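Local atomic coordinates of molybdopterin-guanine dinucleotide biosynthesis adapter protein (Escherichia coli, PDB entry 1NP6), a protein that binds GTP and hydrolyses it weakly, and may act as an adapter in the biosynthesis and use of the molybdopterin-guanine dinucleotide form of molybdenum cofactor. Residues G16-L22 and V118-D122; I35-K41 and L101-E107; R60-Q66 and L77-T81; V137-D143 and V150-N156. All coordinates share one frame; numbering follows the deposited sequence.

Interaction 1: G16-L22 and V118-D122; sequences GTGKTTL and VLFRD. With SO4 (sulfate ion), chain D.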
loop_
_atom_site.group_PDB
_atom_site.type_symbol
_atom_site.label_atom_id
_atom_site.label_comp_id
_atom_site.label_asym_id
_atom_site.label_seq_id
_atom_site.Cartn_x
_atom_site.Cartn_y
_atom_site.Cartn_z
ATOM N N GLY B 16 18.516 -19.182 -4.321
ATOM C CA GLY B 16 19.064 -19.648 -5.588
ATOM C C GLY B 16 18.430 -20.909 -6.158
ATOM O O GLY B 16 18.755 -21.317 -7.278
ATOM N N THR B 17 17.526 -21.527 -5.395
ATOM C CA THR B 17 16.822 -22.735 -5.837
ATOM C C THR B 17 15.846 -22.467 -6.987
ATOM O O THR B 17 15.635 -23.335 -7.836
ATOM C CB THR B 17 16.062 -23.366 -4.645
ATOM O OG1 THR B 17 17.003 -23.873 -3.702
ATOM C CG2 THR B 17 15.282 -24.622 -5.066
ATOM N N GLY B 18 15.207 -21.297 -6.972
ATOM C CA GLY B 18 14.341 -20.884 -8.068
ATOM C C GLY B 18 12.931 -20.451 -7.686
ATOM O O GLY B 18 12.031 -20.479 -8.514
ATOM N N LYS B 19 12.740 -20.060 -6.429
ATOM C CA LYS B 19 11.461 -19.552 -5.919
ATOM C C LYS B 19 10.767 -18.435 -6.747
ATOM O O LYS B 19 9.628 -18.619 -7.200
ATOM C CB LYS B 19 11.665 -19.068 -4.489
ATOM C CG LYS B 19 10.751 -19.705 -3.509
ATOM C CD LYS B 19 10.609 -18.843 -2.279
ATOM C CE LYS B 19 11.731 -19.091 -1.302
ATOM N NZ LYS B 19 12.602 -17.886 -1.140
ATOM N N THR B 20 11.418 -17.280 -6.912
ATOM C CA THR B 20 10.751 -16.137 -7.578
ATOM C C THR B 20 10.454 -16.421 -9.065
ATOM O O THR B 20 9.387 -16.053 -9.588
ATOM C CB THR B 20 11.508 -14.777 -7.396
ATOM O OG1 THR B 20 12.512 -14.628 -8.409
ATOM C CG2 THR B 20 12.278 -14.708 -6.069
ATOM N N THR B 21 11.391 -17.104 -9.713
ATOM C CA THR B 21 11.252 -17.561 -11.095
ATOM C C THR B 21 10.052 -18.503 -11.287
ATOM O O THR B 21 9.326 -18.407 -12.279
ATOM C CB THR B 21 12.570 -18.248 -11.535
ATOM O OG1 THR B 21 13.532 -17.244 -11.874
ATOM C CG2 THR B 21 12.409 -19.071 -12.817
ATOM N N LEU B 22 9.865 -19.415 -10.334
ATOM C CA LEU B 22 8.744 -20.339 -10.337
ATOM C C LEU B 22 7.431 -19.582 -10.176
ATOM O O LEU B 22 6.494 -19.819 -10.928
ATOM C CB LEU B 22 8.901 -21.405 -9.229
ATOM C CG LEU B 22 7.787 -22.471 -9.195
ATOM C CD1 LEU B 22 7.657 -23.209 -10.526
ATOM C CD2 LEU B 22 7.991 -23.466 -8.076
ATOM N N VAL B 118 7.615 -26.871 -0.635
ATOM C CA VAL B 118 9.067 -26.742 -0.542
ATOM C C VAL B 118 9.667 -27.137 -1.903
ATOM O O VAL B 118 9.191 -28.055 -2.536
ATOM C CB VAL B 118 9.635 -27.656 0.577
ATOM C CG1 VAL B 118 11.181 -27.719 0.568
ATOM C CG2 VAL B 118 9.136 -27.183 1.928
ATOM N N LEU B 119 10.693 -26.420 -2.339
ATOM C CA LEU B 119 11.300 -26.663 -3.655
ATOM C C LEU B 119 12.681 -27.288 -3.520
ATOM O O LEU B 119 13.384 -27.025 -2.537
ATOM C CB LEU B 119 11.382 -25.352 -4.447
ATOM C CG LEU B 119 10.172 -24.397 -4.415
ATOM C CD1 LEU B 119 10.478 -23.153 -5.218
ATOM C CD2 LEU B 119 8.850 -25.031 -4.898
ATOM N N PHE B 120 13.051 -28.134 -4.487
ATOM C CA PHE B 120 14.390 -28.738 -4.556
ATOM C C PHE B 120 14.874 -28.814 -6.007
ATOM O O PHE B 120 14.179 -29.340 -6.865
ATOM C CB PHE B 120 14.392 -30.156 -3.936
ATOM C CG PHE B 120 15.752 -30.828 -3.941
ATOM C CD1 PHE B 120 16.700 -30.531 -2.950
ATOM C CD2 PHE B 120 16.092 -31.751 -4.933
ATOM C CE1 PHE B 120 17.974 -31.124 -2.964
ATOM C CE2 PHE B 120 17.369 -32.357 -4.956
ATOM C CZ PHE B 120 18.304 -32.054 -3.951
ATOM N N ARG B 121 16.064 -28.287 -6.259
ATOM C CA ARG B 121 16.755 -28.471 -7.537
ATOM C C ARG B 121 18.109 -29.102 -7.275
ATOM O O ARG B 121 18.929 -28.547 -6.527
ATOM C CB ARG B 121 16.920 -27.133 -8.290
ATOM C CG ARG B 121 17.427 -27.323 -9.721
ATOM C CD ARG B 121 17.670 -26.064 -10.542
ATOM N NE ARG B 121 18.967 -25.463 -10.242
ATOM C CZ ARG B 121 19.101 -24.409 -9.462
ATOM N NH1 ARG B 121 18.018 -23.864 -8.940
ATOM N NH2 ARG B 121 20.296 -23.899 -9.203
ATOM N N ASP B 122 18.350 -30.261 -7.886
ATOM C CA ASP B 122 19.561 -31.032 -7.618
ATOM C C ASP B 122 20.844 -30.213 -7.833
ATOM O O ASP B 122 21.740 -30.238 -6.993
ATOM C CB ASP B 122 19.577 -32.312 -8.458
ATOM C CG ASP B 122 20.472 -33.402 -7.866
ATOM O OD1 ASP B 122 21.391 -33.839 -8.587
ATOM O OD2 ASP B 122 20.331 -33.897 -6.712
HETATM S S SO4 D . 15.414 -18.009 -5.347
HETATM O O1 SO4 D . 14.338 -17.127 -5.774
HETATM O O2 SO4 D . 14.877 -19.222 -4.712
HETATM O O3 SO4 D . 16.171 -18.381 -6.532
HETATM O O4 SO4 D . 16.276 -17.316 -4.402
HETATM O O HOH W 1 17.237 -27.074 -3.821
#
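The P-loop packs against the end of a strand here: Gly-16 to Leu-22, the phosphate-binding loop (Walker A motif) and first turn of helix 19-32, meet Val-118 to Asp-122 at the C-terminal end of strand 116-120. Arg-121 supplies the polar link. With CG anti to the backbone N (chi1 -171°), a bend at chi3 brings the edge of its guanidinium to the loop carbonyls, and NH1 donates to Gly-16 O at 3.1 Å with an N-H...O angle of 166°. The bond uses a lone pair in the carbonyl plane, and the oxygen lies in the guanidinium plane. The methyl CG2 of Thr-17 lies 4.0 Å from Leu-119 CB, while OG1 bonds to Trp-14 O and takes a hydrogen from a water that in turn accepts from Arg-121 N. Deeper in, methyl meets methyl where Leu-22 CD2 lies 3.6 Å from Leu-119 CD2; Leu-119 CD1 abuts Lys-19 CA at 3.8 Å.

The loop also holds a sulfate, probably from the crystallisation liquor, through backbone amides: Gly-16 N reaches O4 of the sulfate at 2.9 Å and almost straight, Gly-18 N and Lys-19 N share O2, and Thr-20 N takes O1. The site is consistent with the inferred GTP-binding role. Lys-19 and Thr-20 at the helix start also touch Glu-107 of strand 103-107, while Leu-119 reaches Ala-141 of strand 137-142.

Interaction 2: I35-K41 and L101-E107; sequences IRPGLIK and LDLILVE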
loop_
_atom_site.group_PDB
_atom_site.type_symbol
_atom_site.label_atom_id
_atom_site.label_comp_id
_atom_site.label_asym_id
_atom_site.label_seq_id
_atom_site.Cartn_x
_atom_site.Cartn_y
_atom_site.Cartn_z
ATOM N N ILE B 35 -8.506 -18.035 -11.034
ATOM C CA ILE B 35 -8.059 -17.773 -9.660
ATOM C C ILE B 35 -7.505 -16.350 -9.569
ATOM O O ILE B 35 -6.737 -15.933 -10.428
ATOM C CB ILE B 35 -6.979 -18.798 -9.221
ATOM C CG1 ILE B 35 -7.601 -20.187 -9.040
ATOM C CG2 ILE B 35 -6.261 -18.328 -7.924
ATOM C CD1 ILE B 35 -6.764 -21.294 -9.611
ATOM N N ARG B 36 -7.903 -15.595 -8.546
ATOM C CA ARG B 36 -7.352 -14.259 -8.375
ATOM C C ARG B 36 -6.385 -14.285 -7.194
ATOM O O ARG B 36 -6.826 -14.223 -6.051
ATOM C CB ARG B 36 -8.459 -13.213 -8.193
ATOM C CG ARG B 36 -9.579 -13.260 -9.257
ATOM C CD ARG B 36 -10.897 -12.574 -8.827
ATOM N NE ARG B 36 -11.592 -13.294 -7.756
ATOM C CZ ARG B 36 -12.566 -12.796 -6.992
ATOM N NH1 ARG B 36 -12.993 -11.540 -7.146
ATOM N NH2 ARG B 36 -13.120 -13.564 -6.053
ATOM N N PRO B 37 -5.081 -14.420 -7.468
ATOM C CA PRO B 37 -4.073 -14.526 -6.401
ATOM C C PRO B 37 -3.611 -13.191 -5.802
ATOM O O PRO B 37 -3.470 -12.184 -6.497
ATOM C CB PRO B 37 -2.897 -15.223 -7.098
ATOM C CG PRO B 37 -2.994 -14.778 -8.571
ATOM C CD PRO B 37 -4.472 -14.505 -8.818
ATOM N N GLY B 38 -3.390 -13.198 -4.493
ATOM C CA GLY B 38 -2.587 -12.172 -3.833
ATOM C C GLY B 38 -1.175 -12.696 -3.588
ATOM O O GLY B 38 -0.929 -13.916 -3.633
ATOM N N LEU B 39 -0.259 -11.773 -3.298
ATOM C CA LEU B 39 1.135 -12.081 -3.011
ATOM C C LEU B 39 1.680 -11.224 -1.858
ATOM O O LEU B 39 1.536 -9.991 -1.862
ATOM C CB LEU B 39 2.016 -11.835 -4.234
ATOM C CG LEU B 39 3.529 -12.123 -4.073
ATOM C CD1 LEU B 39 3.820 -13.604 -3.859
ATOM C CD2 LEU B 39 4.287 -11.637 -5.295
ATOM N N ILE B 40 2.306 -11.883 -0.886
ATOM C CA ILE B 40 3.041 -11.189 0.182
ATOM C C ILE B 40 4.516 -11.620 0.108
ATOM O O ILE B 40 4.837 -12.814 0.162
ATOM C CB ILE B 40 2.445 -11.530 1.576
ATOM C CG1 ILE B 40 0.940 -11.218 1.619
ATOM C CG2 ILE B 40 3.235 -10.789 2.665
ATOM C CD1 ILE B 40 0.223 -11.557 3.008
ATOM N N LYS B 41 5.406 -10.646 -0.012
ATOM C CA LYS B 41 6.820 -10.908 -0.264
ATOM C C LYS B 41 7.702 -10.091 0.690
ATOM O O LYS B 41 7.358 -8.962 1.045
ATOM C CB LYS B 41 7.139 -10.507 -1.716
ATOM C CG LYS B 41 8.575 -10.769 -2.188
ATOM C CD LYS B 41 8.780 -10.333 -3.645
ATOM C CE LYS B 41 10.218 -9.853 -3.895
ATOM N NZ LYS B 41 11.184 -10.952 -4.240
ATOM N N LEU B 101 -10.120 -11.508 -3.733
ATOM C CA LEU B 101 -9.030 -12.493 -3.843
ATOM C C LEU B 101 -9.511 -13.879 -3.448
ATOM O O LEU B 101 -10.432 -14.010 -2.641
ATOM C CB LEU B 101 -7.827 -12.106 -2.960
ATOM C CG LEU B 101 -7.021 -10.818 -3.221
ATOM C CD1 LEU B 101 -5.999 -10.607 -2.104
ATOM C CD2 LEU B 101 -6.308 -10.765 -4.606
ATOM N N ASP B 102 -8.862 -14.906 -3.991
ATOM C CA ASP B 102 -9.179 -16.308 -3.690
ATOM C C ASP B 102 -8.096 -17.046 -2.905
ATOM O O ASP B 102 -8.365 -18.085 -2.310
ATOM C CB ASP B 102 -9.422 -17.071 -4.995
ATOM C CG ASP B 102 -10.511 -16.442 -5.841
ATOM O OD1 ASP B 102 -11.624 -16.246 -5.318
ATOM O OD2 ASP B 102 -10.350 -16.102 -7.038
ATOM N N LEU B 103 -6.873 -16.511 -2.931
ATOM C CA LEU B 103 -5.669 -17.214 -2.506
ATOM C C LEU B 103 -4.546 -16.210 -2.318
ATOM O O LEU B 103 -4.315 -15.381 -3.187
ATOM C CB LEU B 103 -5.234 -18.215 -3.588
ATOM C CG LEU B 103 -3.880 -18.907 -3.442
ATOM C CD1 LEU B 103 -3.983 -20.106 -2.467
ATOM C CD2 LEU B 103 -3.350 -19.351 -4.792
ATOM N N ILE B 104 -3.833 -16.296 -1.200
ATOM C CA ILE B 104 -2.666 -15.445 -1.005
ATOM C C ILE B 104 -1.389 -16.279 -0.949
ATOM O O ILE B 104 -1.234 -17.132 -0.069
ATOM C CB ILE B 104 -2.848 -14.571 0.271
ATOM C CG1 ILE B 104 -4.031 -13.605 0.110
ATOM C CG2 ILE B 104 -1.589 -13.800 0.598
ATOM C CD1 ILE B 104 -4.554 -13.008 1.455
ATOM N N LEU B 105 -0.467 -16.020 -1.884
ATOM C CA LEU B 105 0.842 -16.670 -1.903
ATOM C C LEU B 105 1.839 -15.907 -1.021
ATOM O O LEU B 105 1.795 -14.679 -0.987
ATOM C CB LEU B 105 1.390 -16.779 -3.336
ATOM C CG LEU B 105 0.456 -17.487 -4.332
ATOM C CD1 LEU B 105 0.814 -17.187 -5.803
ATOM C CD2 LEU B 105 0.458 -18.997 -4.078
ATOM N N VAL B 106 2.738 -16.638 -0.348
ATOM C CA VAL B 106 3.700 -16.041 0.605
ATOM C C VAL B 106 5.129 -16.491 0.343
ATOM O O VAL B 106 5.391 -17.691 0.202
ATOM C CB VAL B 106 3.313 -16.368 2.079
ATOM C CG1 VAL B 106 4.269 -15.654 3.073
ATOM C CG2 VAL B 106 1.865 -16.000 2.333
ATOM N N GLU B 107 6.059 -15.533 0.286
ATOM C CA GLU B 107 7.450 -15.801 -0.106
ATOM C C GLU B 107 8.530 -14.876 0.525
ATOM O O GLU B 107 8.320 -13.675 0.685
ATOM C CB GLU B 107 7.537 -15.702 -1.636
ATOM C CG GLU B 107 8.936 -15.516 -2.172
ATOM C CD GLU B 107 8.937 -14.881 -3.535
ATOM O OE1 GLU B 107 8.279 -13.833 -3.702
ATOM O OE2 GLU B 107 9.587 -15.446 -4.436
HETATM O O HOH W 2 9.172 -13.164 -6.001
#
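Arg-36 and Asp-102 meet side-on, NE and NH2 of the guanidinium each facing one carboxylate oxygen, with the two planes turned 47° apart. NE donates to Asp-102 OD2 at 3.2 Å, approaching from above the carboxylate plane, and NH2 reaches Asp-102 OD1, also at 3.2 Å, on its syn side. CG of Asp-102 stands anti to its carbonyl carbon (chi1 -56°), which sets the carboxylate beside Arg-36 N; OD2 takes a second bond from that N on its anti lone pair, at 2.9 Å, while Asp-102 N returns one to Arg-36 O. An asparagine in place of Asp-102 would probably leave the guanidinium without its negative mate and weaken the clasp at this end of the strands.

Beyond the clasp, strands 37-41 and 103-107 run parallel, their axes 25° apart, as adjacent members of the central sheet of this P-loop NTPase-type fold. Gly-38 N to Leu-103 O (2.7 Å) begins a ladder in which Gly-38 and Ile-40 each donate and accept. Strand 37-42 also pairs with a strand of the second subunit, carrying the sheet across the dimer.

On one face the Ile-40 side chain crosses that of Ile-104 at a slant, Ile-40 CG1 3.8 Å from Ile-104 CG2; on the other, Leu-39 CD1 lies 4.0 Å from Leu-105 CB. At the far end Lys-41 and Glu-107 lie side by side: CG of Lys-41 rests 3.4 Å from Glu-107 OE1, whereas its NZ stays beyond salt-bridge range, and a water that donates to Glu-107 OE1 accepts only weakly from NZ.

Interaction 3: R60-Q66 and L77-T81; sequences RKAGAAQ and LMTET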
loop_
_atom_site.group_PDB
_atom_site.type_symbol
_atom_site.label_atom_id
_atom_site.label_comp_id
_atom_site.label_asym_id
_atom_site.label_seq_id
_atom_site.Cartn_x
_atom_site.Cartn_y
_atom_site.Cartn_z
ATOM N N ARG B 60 6.787 11.501 2.896
ATOM C CA ARG B 60 7.214 10.658 4.019
ATOM C C ARG B 60 8.493 11.234 4.643
ATOM O O ARG B 60 8.667 11.187 5.864
ATOM C CB ARG B 60 7.439 9.198 3.570
ATOM C CG ARG B 60 6.153 8.385 3.440
ATOM C CD ARG B 60 6.345 6.932 2.990
ATOM N NE ARG B 60 6.884 6.854 1.620
ATOM C CZ ARG B 60 8.139 6.503 1.321
ATOM N NH1 ARG B 60 8.993 6.174 2.296
ATOM N NH2 ARG B 60 8.553 6.492 0.042
ATOM N N LYS B 61 9.381 11.773 3.797
ATOM C CA LYS B 61 10.580 12.481 4.273
ATOM C C LYS B 61 10.226 13.670 5.172
ATOM O O LYS B 61 10.950 13.956 6.127
ATOM C CB LYS B 61 11.447 12.954 3.093
ATOM C CG LYS B 61 12.948 13.001 3.372
ATOM C CD LYS B 61 13.650 14.028 2.488
ATOM C CE LYS B 61 14.988 14.458 3.082
ATOM N NZ LYS B 61 15.974 14.839 2.026
ATOM N N ALA B 62 9.112 14.351 4.882
ATOM C CA ALA B 62 8.662 15.480 5.719
ATOM C C ALA B 62 7.912 15.077 6.998
ATOM O O ALA B 62 7.672 15.920 7.865
ATOM C CB ALA B 62 7.829 16.450 4.916
ATOM N N GLY B 63 7.518 13.808 7.100
ATOM C CA GLY B 63 6.870 13.302 8.298
ATOM C C GLY B 63 5.557 12.553 8.129
ATOM O O GLY B 63 4.977 12.115 9.123
ATOM N N ALA B 64 5.055 12.398 6.899
ATOM C CA ALA B 64 3.863 11.552 6.720
ATOM C C ALA B 64 4.203 10.085 7.021
ATOM O O ALA B 64 5.094 9.505 6.402
ATOM C CB ALA B 64 3.274 11.697 5.306
ATOM N N ALA B 65 3.506 9.503 7.992
ATOM C CA ALA B 65 3.793 8.149 8.462
ATOM C C ALA B 65 3.149 7.049 7.616
ATOM O O ALA B 65 3.671 5.933 7.542
ATOM C CB ALA B 65 3.342 7.995 9.934
ATOM N N GLN B 66 1.985 7.347 7.054
ATOM C CA GLN B 66 1.353 6.484 6.053
ATOM C C GLN B 66 0.960 7.363 4.869
ATOM O O GLN B 66 0.482 8.486 5.063
ATOM C CB GLN B 66 0.113 5.786 6.615
ATOM C CG GLN B 66 0.438 4.658 7.694
ATOM C CD GLN B 66 -0.796 4.026 8.287
ATOM O OE1 GLN B 66 -1.665 3.568 7.559
ATOM N NE2 GLN B 66 -0.864 3.970 9.618
ATOM N N LEU B 77 -0.306 1.914 -1.011
ATOM C CA LEU B 77 -0.191 2.371 0.382
ATOM C C LEU B 77 1.255 2.156 0.876
ATOM O O LEU B 77 1.849 1.112 0.600
ATOM C CB LEU B 77 -1.193 1.587 1.233
ATOM C CG LEU B 77 -0.976 1.735 2.761
ATOM C CD1 LEU B 77 -1.439 3.102 3.280
ATOM C CD2 LEU B 77 -1.713 0.582 3.432
ATOM N N MET B 78 1.859 3.152 1.535
ATOM C CA MET B 78 3.149 2.923 2.172
ATOM C C MET B 78 3.024 3.197 3.684
ATOM O O MET B 78 2.384 4.164 4.063
ATOM C CB MET B 78 4.254 3.768 1.543
ATOM C CG MET B 78 5.677 3.434 2.053
ATOM S SD MET B 78 6.416 1.894 1.513
ATOM C CE MET B 78 6.811 2.325 -0.298
ATOM N N THR B 79 3.613 2.321 4.497
ATOM C CA THR B 79 3.614 2.441 5.979
ATOM C C THR B 79 5.069 2.468 6.459
ATOM O O THR B 79 5.801 1.495 6.317
ATOM C CB THR B 79 2.835 1.267 6.621
ATOM O OG1 THR B 79 1.474 1.265 6.158
ATOM C CG2 THR B 79 2.695 1.437 8.178
ATOM N N GLU B 80 5.493 3.602 7.004
ATOM C CA GLU B 80 6.840 3.744 7.562
ATOM C C GLU B 80 6.920 2.996 8.912
ATOM O O GLU B 80 6.057 3.193 9.773
ATOM C CB GLU B 80 7.167 5.240 7.742
ATOM C CG GLU B 80 8.641 5.600 7.637
ATOM C CD GLU B 80 9.168 5.714 6.215
ATOM O OE1 GLU B 80 8.460 5.359 5.233
ATOM O OE2 GLU B 80 10.327 6.163 6.077
ATOM N N THR B 81 7.922 2.119 9.062
ATOM C CA THR B 81 8.199 1.407 10.328
ATOM C C THR B 81 9.667 1.625 10.764
ATOM O O THR B 81 10.488 0.700 10.712
ATOM C CB THR B 81 7.920 -0.123 10.210
ATOM O OG1 THR B 81 8.771 -0.698 9.205
ATOM C CG2 THR B 81 6.486 -0.420 9.744
HETATM O O HOH W 3 -0.686 0.680 7.496
#
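Arg-60 NH1 forms a salt bridge with Glu-80 OE1 at 3.1 Å, donating to the carboxylate's syn lone pair at an N-H...O angle of 154°. The oxygen sits at the guanidinium edge, close to its plane, although the two flat groups are turned 39° apart and the chains cross at about a right angle. A bend at chi3 of Arg-60 and another at chi2 of Glu-80 (80°) bring the ends together. The guanidinium has further partners: NH1 also pairs with Asp-48, and NE bonds to Ser-56 OG, so its rotation is fixed from several sides.

A backbone bond comes next, from Glu-80 N to Ala-65 O at 3.0 Å. It flanks the antiparallel, non-hydrogen-bonded pair Gln-66 with Thr-79, where Gln-66 CA closes to 3.2 Å on Met-78 O in a CA-H...O contact. These residues belong to the beta hairpin of strands 66-70 and 74-80, entered from helix 53-61 through a Schellman motif at Gly-63, whose positive phi turns the chain out of the helix. The hairpin strand 74-80 pairs in parallel with a strand of the second subunit.

Packing fills in around this frame. Met-78 CG lies over one face of the Arg-60 guanidinium at its NE end, 3.7 Å from NE. Gln-66 and Thr-79 run alongside each other, Gln-66 CG 3.9 Å from Thr-79 OG1, and a water links OG1 to Gln-66 OE1, weakly on the glutamine side; that oxygen bonds chiefly to Asp-97 N of the second subunit.

Interaction 4: V137-D143 and V150-N156; sequences VIAVASD and VALLDIN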
loop_
_atom_site.group_PDB
_atom_site.type_symbol
_atom_site.label_atom_id
_atom_site.label_comp_id
_atom_site.label_asym_id
_atom_site.label_seq_id
_atom_site.Cartn_x
_atom_site.Cartn_y
_atom_site.Cartn_z
ATOM N N VAL B 137 4.211 -28.697 5.616
ATOM C CA VAL B 137 4.522 -28.971 4.203
ATOM C C VAL B 137 3.475 -29.902 3.570
ATOM O O VAL B 137 3.223 -30.990 4.082
ATOM C CB VAL B 137 5.958 -29.567 4.049
ATOM C CG1 VAL B 137 6.285 -29.926 2.581
ATOM C CG2 VAL B 137 6.994 -28.619 4.602
ATOM N N ILE B 138 2.864 -29.464 2.467
ATOM C CA ILE B 138 1.869 -30.263 1.752
ATOM C C ILE B 138 2.438 -30.963 0.501
ATOM O O ILE B 138 1.790 -31.856 -0.072
ATOM C CB ILE B 138 0.615 -29.395 1.398
ATOM C CG1 ILE B 138 0.955 -28.298 0.351
ATOM C CG2 ILE B 138 0.012 -28.797 2.683
ATOM C CD1 ILE B 138 -0.276 -27.559 -0.216
ATOM N N ALA B 139 3.645 -30.559 0.096
ATOM C CA ALA B 139 4.307 -31.128 -1.090
ATOM C C ALA B 139 5.743 -30.621 -1.217
ATOM O O ALA B 139 6.075 -29.580 -0.667
ATOM C CB ALA B 139 3.523 -30.759 -2.329
ATOM N N VAL B 140 6.583 -31.374 -1.932
ATOM C CA VAL B 140 7.906 -30.916 -2.372
ATOM C C VAL B 140 7.903 -30.924 -3.903
ATOM O O VAL B 140 7.671 -31.973 -4.486
ATOM C CB VAL B 140 9.035 -31.854 -1.882
ATOM C CG1 VAL B 140 10.398 -31.451 -2.449
ATOM C CG2 VAL B 140 9.110 -31.888 -0.327
ATOM N N ALA B 141 8.137 -29.769 -4.535
ATOM C CA ALA B 141 8.331 -29.701 -6.005
ATOM C C ALA B 141 9.808 -29.864 -6.321
ATOM O O ALA B 141 10.652 -29.073 -5.864
ATOM C CB ALA B 141 7.806 -28.390 -6.556
ATOM N N SER B 142 10.129 -30.903 -7.090
ATOM C CA SER B 142 11.506 -31.318 -7.286
ATOM C C SER B 142 11.848 -31.615 -8.761
ATOM O O SER B 142 10.972 -31.936 -9.535
ATOM C CB SER B 142 11.789 -32.601 -6.513
ATOM O OG SER B 142 13.179 -32.883 -6.537
ATOM N N ASP B 143 13.133 -31.562 -9.115
ATOM C CA ASP B 143 13.546 -31.984 -10.460
ATOM C C ASP B 143 14.139 -33.402 -10.458
ATOM O O ASP B 143 14.540 -33.931 -11.486
ATOM C CB ASP B 143 14.422 -30.928 -11.161
ATOM C CG ASP B 143 15.805 -30.765 -10.550
ATOM O OD1 ASP B 143 16.101 -31.266 -9.440
ATOM O OD2 ASP B 143 16.689 -30.133 -11.148
ATOM N N VAL B 150 5.116 -36.807 1.935
ATOM C CA VAL B 150 4.149 -35.932 1.267
ATOM C C VAL B 150 4.220 -36.079 -0.260
ATOM O O VAL B 150 5.140 -36.713 -0.780
ATOM C CB VAL B 150 4.360 -34.444 1.664
ATOM C CG1 VAL B 150 4.210 -34.252 3.166
ATOM C CG2 VAL B 150 5.722 -33.932 1.189
ATOM N N ALA B 151 3.257 -35.484 -0.968
ATOM C CA ALA B 151 3.242 -35.474 -2.443
ATOM C C ALA B 151 4.572 -35.024 -3.051
ATOM O O ALA B 151 5.276 -34.186 -2.465
ATOM C CB ALA B 151 2.134 -34.581 -2.944
ATOM N N LEU B 152 4.903 -35.572 -4.225
ATOM C CA LEU B 152 6.100 -35.161 -4.953
ATOM C C LEU B 152 5.756 -34.714 -6.373
ATOM O O LEU B 152 5.241 -35.491 -7.191
ATOM C CB LEU B 152 7.207 -36.235 -4.949
ATOM C CG LEU B 152 8.429 -35.677 -5.716
ATOM C CD1 LEU B 152 9.655 -35.439 -4.855
ATOM C CD2 LEU B 152 8.779 -36.452 -6.971
ATOM N N LEU B 153 6.043 -33.447 -6.648
ATOM C CA LEU B 153 5.631 -32.808 -7.887
ATOM C C LEU B 153 6.865 -32.472 -8.747
ATOM O O LEU B 153 7.959 -32.252 -8.236
ATOM C CB LEU B 153 4.830 -31.531 -7.575
ATOM C CG LEU B 153 3.747 -31.590 -6.473
ATOM C CD1 LEU B 153 3.154 -30.198 -6.191
ATOM C CD2 LEU B 153 2.653 -32.574 -6.818
ATOM N N ASP B 154 6.657 -32.408 -10.057
ATOM C CA ASP B 154 7.695 -31.991 -10.996
ATOM C C ASP B 154 7.771 -30.463 -11.029
ATOM O O ASP B 154 6.812 -29.790 -11.415
ATOM C CB ASP B 154 7.349 -32.567 -12.370
ATOM C CG ASP B 154 8.444 -32.372 -13.389
ATOM O OD1 ASP B 154 9.388 -31.577 -13.151
ATOM O OD2 ASP B 154 8.415 -32.975 -14.485
ATOM N N ILE B 155 8.923 -29.921 -10.629
ATOM C CA ILE B 155 9.112 -28.474 -10.485
ATOM C C ILE B 155 9.047 -27.783 -11.850
ATOM O O ILE B 155 8.743 -26.598 -11.945
ATOM C CB ILE B 155 10.439 -28.159 -9.716
ATOM C CG1 ILE B 155 10.488 -26.683 -9.249
ATOM C CG2 ILE B 155 11.651 -28.613 -10.492
ATOM C CD1 ILE B 155 11.736 -26.326 -8.423
ATOM N N ASN B 156 9.281 -28.566 -12.897
ATOM C CA ASN B 156 9.201 -28.076 -14.276
ATOM C C ASN B 156 7.831 -28.317 -14.961
ATOM O O ASN B 156 7.635 -27.932 -16.118
ATOM C CB ASN B 156 10.382 -28.624 -15.097
ATOM C CG ASN B 156 11.758 -28.260 -14.487
ATOM O OD1 ASN B 156 12.181 -27.101 -14.496
ATOM N ND2 ASN B 156 12.450 -29.262 -13.952
HETATM O O HOH W 4 15.474 -28.248 -12.919
#
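The amide of Asn-156 reaches Asp-143 through ND2, 3.8 Å from Asp-143 CB, and one water joins amide to carboxylate, giving a hydrogen to Asp-143 OD2 and accepting weakly from ND2. The other carboxylate oxygen, OD1, accepts from Asp-122 N. These groups close off a parallel pair, strands 137-142 and 151-154, with axes 28° apart, at the edge of the six-stranded sheet; strand 151-154 is outermost within the chain.

The ladder is regular in its middle. Val-140 N donates to Ala-151 O, Leu-153 N to Val-140 O, and Ser-142 N to Leu-153 O at 2.8 Å, the last nearly straight at 174°. Ile-155 N then reaches Ser-142 O from well above the carbonyl plane, 54° out of it.

Small alanines let the larger chains close in: Leu-153 CD1 touches Ala-139 CB at 3.9 Å on the face covered by helix 158-170. At the start, Val-150 CG1 rests on Val-137 O at 3.5 Å. Ile-155 wedges against the strand end, its CB 4.1 Å from Ala-141 CB. Its CG2, placed between the backbone N and the carbonyl carbon, is thereby set 3.5 Å from Ser-142 C and 3.7 Å from Asp-143 CB. A glycine at Ile-155 would probably open a gap beside Ala-141, Ser-142 and Asp-143. One residue earlier, Asp-154 OD1 accepts from Asn-156 N at 3.0 Å, from above the carboxylate plane, forming an Asx turn.

Interactions 1, 2 and 4 share the six-stranded parallel sheet, whereas interaction 3 lies in the hairpin, its centre about 34 Å from that of interaction 1. The P-loop side of interaction 1 touches interaction 2, where Thr-20 CG2 packs 3.2 Å from Glu-107 OE2, and its strand side joins interaction 4, where Val-118 O and Ala-141 N are 2.8 Å apart in a probable hydrogen bond between neighbouring strands. Glu-107 thus brings interaction 2 within about 5 Å of the sulfate, measured from its side chain. Interactions 2 and 3 do not touch, their nearest atoms about 11 Å apart, yet both pair with strands of the second subunit.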